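Local coordinates for protein beta-n-acetylhexosaminidase (Streptococcus pneumoniae, PDB 4AZI) that removes terminal beta-linked N-acetylglucosamine residues from glycans, as a family 20 exo-beta-D-N-acetylglucosaminidase catalytic module, at residues 218-229 with 242-251. The protein carries 2 engineered substitutions. Sequence-based numbering, arbitrary orientation. Where two conformers were deposited one is given.
Sequences KERGLQPMAFND and DKDVLISYWS. With OAN (O-(2-acetamido-2-deoxy D-glucopyranosylidene) amino-N-phenylcarbamate), chain C.
Lys218 NZ is gripped by two carboxylates, 2.5 Å from Asp244 OD2 and 2.8 Å from Asp242 OD2. Asp242 offers the syn lone pair of that oxygen, whereas Asp244 OD2 is met on the anti side, somewhat out of the carboxylate plane; the OD1 of Asp242 meanwhile takes the backbone N of Asp244 in an Asx turn, which holds the two acids together. This salt-bridge network ties the end of helix 203-219 to the loop entering strand 246-249. Beyond it, strands 223-227 and 246-249 run parallel, joined by Leu246 N to Pro224 O and Ala226 N to Leu246 O. Ser248 N continues the ladder to Ala226 O at 2.7 Å. On the face of Met225, Leu246, Phe227 and Ser248, Met225 SD lies alongside Leu246 CD2 (3.6 Å), and Ser248 OG, hydrogen-bonded to Thr275, sits against Phe227 CD1. At Asn228 the backbone pairing fades to a weak N-H bond to Ser248 O, and the side chain continues it. A chi1 of 61° puts CG between the backbone N and the carbonyl carbon, which lays the amide on the Tyr249 ring, planes 20° apart. Asn228 OD1 receives Trp250 N from above the carbonyl plane, while Asn228 ND2 donates to Ser251 O (2.9 Å). Next to it, Asp229 OD1 accepts Trp250 NE1 at 2.7 Å in an almost straight bond (176°) lying in the indole plane, which holds the indole's rotation; Tyr257 OH binds OD2 and so helps place the carboxylate. The ligand's acetamido methyl, CAH, rests 3.7 Å above the centre of the Phe227 ring and also over one face of Trp250, whose CZ3 reaches ligand OAQ at 3.2 Å. Adjacent fifth and sixth strands of a TIM barrel thus carry, at their C-terminal ends, part of the aromatic pocket for the N-acetyl group that is characteristic of family 20 hexosaminidases.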
loop_
_atom_site.group_PDB
_atom_site.type_symbol
_atom_site.label_atom_id
_atom_site.label_comp_id
_atom_site.label_asym_id
_atom_site.label_seq_id
_atom_site.Cartn_x
_atom_site.Cartn_y
_atom_site.Cartn_z
ATOM N N LYS A 218 -10.058 9.070 9.591
ATOM C CA LYS A 218 -11.507 9.161 9.461
ATOM C C LYS A 218 -12.048 10.588 9.430
ATOM O O LYS A 218 -13.010 10.867 8.707
ATOM C CB LYS A 218 -12.205 8.355 10.576
ATOM C CG LYS A 218 -12.127 6.839 10.386
ATOM C CD LYS A 218 -12.867 6.066 11.473
ATOM C CE LYS A 218 -12.049 5.904 12.749
ATOM N NZ LYS A 218 -12.807 5.116 13.773
ATOM N N GLU A 219 -11.441 11.483 10.212
ATOM C CA GLU A 219 -11.904 12.872 10.291
ATOM C C GLU A 219 -11.549 13.667 9.035
ATOM O O GLU A 219 -12.098 14.746 8.796
ATOM C CB GLU A 219 -11.399 13.573 11.565
ATOM C CG GLU A 219 -9.909 13.871 11.584
ATOM C CD GLU A 219 -9.480 14.725 12.767
ATOM O OE1 GLU A 219 -10.263 15.600 13.194
ATOM O OE2 GLU A 219 -8.349 14.525 13.269
ATOM N N ARG A 220 -10.634 13.122 8.242
ATOM C CA ARG A 220 -10.302 13.665 6.927
ATOM C C ARG A 220 -10.973 12.872 5.795
ATOM O O ARG A 220 -10.671 13.077 4.621
ATOM C CB ARG A 220 -8.781 13.738 6.758
ATOM C CG ARG A 220 -8.127 14.831 7.598
ATOM C CD ARG A 220 -6.661 14.517 7.850
ATOM N NE ARG A 220 -6.003 15.480 8.738
ATOM C CZ ARG A 220 -5.975 15.389 10.068
ATOM N NH1 ARG A 220 -6.586 14.390 10.690
ATOM N NH2 ARG A 220 -5.340 16.310 10.787
ATOM N N GLY A 221 -11.891 11.974 6.146
ATOM C CA GLY A 221 -12.690 11.268 5.129
ATOM C C GLY A 221 -11.898 10.184 4.420
ATOM O O GLY A 221 -12.226 9.786 3.306
ATOM N N LEU A 222 -10.848 9.708 5.078
ATOM C CA LEU A 222 -10.023 8.635 4.538
ATOM C C LEU A 222 -10.307 7.348 5.338
ATOM O O LEU A 222 -10.434 7.391 6.567
ATOM C CB LEU A 222 -8.547 9.024 4.611
ATOM C CG LEU A 222 -8.000 10.093 3.646
ATOM C CD1 LEU A 222 -6.796 10.806 4.245
ATOM C CD2 LEU A 222 -7.628 9.498 2.298
ATOM N N GLN A 223 -10.467 6.225 4.642
ATOM C CA GLN A 223 -10.592 4.915 5.305
ATOM C C GLN A 223 -9.226 4.491 5.846
ATOM O O GLN A 223 -8.280 4.349 5.057
ATOM C CB GLN A 223 -11.115 3.857 4.317
ATOM C CG GLN A 223 -11.027 2.413 4.810
ATOM C CD GLN A 223 -11.870 2.160 6.053
ATOM O OE1 GLN A 223 -11.356 1.759 7.113
ATOM N NE2 GLN A 223 -13.166 2.388 5.932
ATOM N N PRO A 224 -9.109 4.270 7.175
ATOM C CA PRO A 224 -7.774 3.899 7.654
ATOM C C PRO A 224 -7.403 2.454 7.317
ATOM O O PRO A 224 -8.270 1.594 7.209
ATOM C CB PRO A 224 -7.847 4.128 9.173
ATOM C CG PRO A 224 -9.294 4.087 9.511
ATOM C CD PRO A 224 -10.066 4.477 8.283
ATOM N N MET A 225 -6.119 2.221 7.079
ATOM C CA MET A 225 -5.608 0.880 6.896
ATOM C C MET A 225 -4.306 0.781 7.667
ATOM O O MET A 225 -3.570 1.763 7.772
ATOM C CB MET A 225 -5.383 0.571 5.408
ATOM C CG MET A 225 -5.012 -0.889 5.154
ATOM S SD MET A 225 -5.107 -1.439 3.439
ATOM C CE MET A 225 -3.687 -0.647 2.707
ATOM N N ALA A 226 -4.040 -0.400 8.224
ATOM C CA ALA A 226 -2.770 -0.682 8.892
ATOM C C ALA A 226 -2.402 -2.144 8.675
ATOM O O ALA A 226 -3.268 -2.958 8.363
ATOM C CB ALA A 226 -2.880 -0.383 10.382
ATOM N N PHE A 227 -1.127 -2.481 8.844
ATOM C CA PHE A 227 -0.718 -3.884 8.830
ATOM C C PHE A 227 -1.176 -4.556 10.117
ATOM O O PHE A 227 -1.428 -3.893 11.116
ATOM C CB PHE A 227 0.788 -4.035 8.629
ATOM C CG PHE A 227 1.262 -3.551 7.299
ATOM C CD1 PHE A 227 0.821 -4.157 6.126
ATOM C CD2 PHE A 227 2.129 -2.475 7.213
ATOM C CE1 PHE A 227 1.242 -3.697 4.893
ATOM C CE2 PHE A 227 2.559 -2.013 5.986
ATOM C CZ PHE A 227 2.109 -2.617 4.825
ATOM N N ASN A 228 -1.300 -5.874 10.085
ATOM C CA ASN A 228 -1.940 -6.585 11.191
ATOM C C ASN A 228 -1.109 -6.712 12.467
ATOM O O ASN A 228 -1.678 -6.892 13.538
ATOM C CB ASN A 228 -2.409 -7.970 10.733
ATOM C CG ASN A 228 -1.267 -8.841 10.267
ATOM O OD1 ASN A 228 -0.777 -8.697 9.148
ATOM N ND2 ASN A 228 -0.839 -9.760 11.124
ATOM N N ASP A 229 0.217 -6.602 12.345
ATOM C CA ASP A 229 1.167 -6.931 13.438
ATOM C C ASP A 229 0.763 -6.447 14.834
ATOM O O ASP A 229 0.718 -7.229 15.784
ATOM C CB ASP A 229 2.569 -6.368 13.155
ATOM C CG ASP A 229 3.093 -6.729 11.781
ATOM O OD1 ASP A 229 2.340 -6.629 10.792
ATOM O OD2 ASP A 229 4.281 -7.082 11.692
ATOM N N ASP A 242 -9.080 0.535 17.667
ATOM C CA ASP A 242 -10.126 1.096 16.791
ATOM C C ASP A 242 -10.649 -0.006 15.864
ATOM O O ASP A 242 -9.877 -0.644 15.152
ATOM C CB ASP A 242 -9.520 2.260 15.981
ATOM C CG ASP A 242 -10.545 3.015 15.122
ATOM O OD1 ASP A 242 -11.332 2.376 14.409
ATOM O OD2 ASP A 242 -10.540 4.266 15.125
ATOM N N LYS A 243 -11.956 -0.252 15.878
ATOM C CA LYS A 243 -12.494 -1.356 15.069
ATOM C C LYS A 243 -12.688 -1.013 13.577
ATOM O O LYS A 243 -12.942 -1.900 12.775
ATOM C CB LYS A 243 -13.786 -1.915 15.665
ATOM C CG LYS A 243 -13.695 -2.354 17.125
ATOM C CD LYS A 243 -12.577 -3.357 17.380
ATOM C CE LYS A 243 -12.537 -3.756 18.842
ATOM N NZ LYS A 243 -12.280 -2.596 19.751
ATOM N N ASP A 244 -12.555 0.260 13.212
ATOM C CA ASP A 244 -12.791 0.702 11.819
ATOM C C ASP A 244 -11.627 0.522 10.854
ATOM O O ASP A 244 -11.789 0.749 9.665
ATOM C CB ASP A 244 -13.206 2.176 11.769
ATOM C CG ASP A 244 -14.516 2.443 12.465
ATOM O OD1 ASP A 244 -15.392 1.558 12.474
ATOM O OD2 ASP A 244 -14.662 3.557 12.995
ATOM N N VAL A 245 -10.460 0.146 11.365
ATOM C CA VAL A 245 -9.258 -0.007 10.530
ATOM C C VAL A 245 -9.389 -1.190 9.565
ATOM O O VAL A 245 -9.755 -2.276 9.980
ATOM C CB VAL A 245 -7.986 -0.159 11.403
ATOM C CG1 VAL A 245 -6.756 -0.458 10.543
ATOM C CG2 VAL A 245 -7.770 1.095 12.263
ATOM N N LEU A 246 -9.099 -0.963 8.281
ATOM C CA LEU A 246 -8.952 -2.045 7.312
ATOM C C LEU A 246 -7.598 -2.715 7.543
ATOM O O LEU A 246 -6.575 -2.057 7.496
ATOM C CB LEU A 246 -9.054 -1.513 5.883
ATOM C CG LEU A 246 -8.839 -2.519 4.744
ATOM C CD1 LEU A 246 -9.936 -3.585 4.687
ATOM C CD2 LEU A 246 -8.725 -1.794 3.418
ATOM N N ILE A 247 -7.589 -4.016 7.821
ATOM C CA ILE A 247 -6.349 -4.679 8.232
ATOM C C ILE A 247 -5.633 -5.296 7.014
ATOM O O ILE A 247 -6.160 -6.189 6.338
ATOM C CB ILE A 247 -6.598 -5.753 9.317
ATOM C CG1 ILE A 247 -7.364 -5.194 10.552
ATOM C CG2 ILE A 247 -5.315 -6.460 9.702
ATOM C CD1 ILE A 247 -6.553 -4.341 11.510
ATOM N N SER A 248 -4.435 -4.819 6.730
ATOM C CA SER A 248 -3.636 -5.441 5.685
ATOM C C SER A 248 -2.948 -6.658 6.306
ATOM O O SER A 248 -1.918 -6.521 6.961
ATOM C CB SER A 248 -2.647 -4.438 5.093
ATOM O OG SER A 248 -1.780 -5.063 4.171
ATOM N N TYR A 249 -3.551 -7.836 6.132
ATOM C CA TYR A 249 -3.076 -9.058 6.801
ATOM C C TYR A 249 -2.099 -9.835 5.940
ATOM O O TYR A 249 -2.459 -10.346 4.879
ATOM C CB TYR A 249 -4.235 -9.981 7.249
ATOM C CG TYR A 249 -3.800 -10.919 8.362
ATOM C CD1 TYR A 249 -3.015 -12.049 8.088
ATOM C CD2 TYR A 249 -4.133 -10.660 9.693
ATOM C CE1 TYR A 249 -2.588 -12.895 9.107
ATOM C CE2 TYR A 249 -3.704 -11.499 10.714
ATOM C CZ TYR A 249 -2.924 -12.613 10.412
ATOM O OH TYR A 249 -2.499 -13.456 11.420
ATOM N N TRP A 250 -0.859 -9.941 6.415
ATOM C CA TRP A 250 0.201 -10.554 5.626
ATOM C C TRP A 250 0.760 -11.830 6.223
ATOM O O TRP A 250 1.249 -12.678 5.492
ATOM C CB TRP A 250 1.304 -9.539 5.359
ATOM C CG TRP A 250 2.047 -9.164 6.602
ATOM C CD1 TRP A 250 1.670 -8.237 7.570
ATOM C CD2 TRP A 250 3.298 -9.735 7.082
ATOM N NE1 TRP A 250 2.591 -8.189 8.578
ATOM C CE2 TRP A 250 3.594 -9.063 8.351
ATOM C CE3 TRP A 250 4.177 -10.693 6.606
ATOM C CZ2 TRP A 250 4.728 -9.352 9.086
ATOM C CZ3 TRP A 250 5.319 -10.980 7.357
ATOM C CH2 TRP A 250 5.585 -10.328 8.571
ATOM N N SER A 251 0.707 -11.966 7.548
ATOM C CA SER A 251 1.254 -13.147 8.255
ATOM C C SER A 251 0.802 -13.191 9.721
ATOM O O SER A 251 0.493 -12.153 10.319
ATOM C CB SER A 251 2.794 -13.184 8.143
ATOM O OG SER A 251 3.405 -14.140 8.992
HETATM C CAH OAN C . 4.304 -5.664 6.494
HETATM C CAG OAN C . 5.589 -6.234 5.876
HETATM O OAN OAN C . 5.526 -7.044 4.962
HETATM N NAI OAN C . 6.728 -5.793 6.414
HETATM C CAB OAN C . 8.081 -6.193 5.972
HETATM C CAC OAN C . 8.502 -5.343 4.771
HETATM O OAJ OAN C . 9.014 -4.087 5.236
HETATM C CAD OAN C . 9.558 -6.052 3.936
HETATM O OAK OAN C . 9.907 -5.186 2.865
HETATM C CAE OAN C . 8.970 -7.356 3.375
HETATM C CAF OAN C . 9.949 -8.198 2.550
HETATM O OAM OAN C . 11.013 -8.677 3.378
HETATM O OAL OAN C . 8.409 -8.210 4.407
HETATM C CAA OAN C . 8.171 -7.701 5.654
HETATM N NAY OAN C . 7.998 -8.573 6.624
HETATM O OAQ OAN C . 8.095 -9.887 6.273
HETATM C CAP OAN C . 8.571 -10.701 7.261
HETATM O OAR OAN C . 8.632 -11.917 7.073
HETATM N NAO OAN C . 8.958 -10.106 8.400
HETATM C CAS OAN C . 9.412 -10.736 9.494
HETATM C CAT OAN C . 8.815 -10.432 10.718
HETATM C CAU OAN C . 9.248 -11.053 11.890
HETATM C CAV OAN C . 10.281 -11.987 11.843
HETATM C CAW OAN C . 10.888 -12.297 10.618
HETATM C CAX OAN C . 10.457 -11.672 9.444
#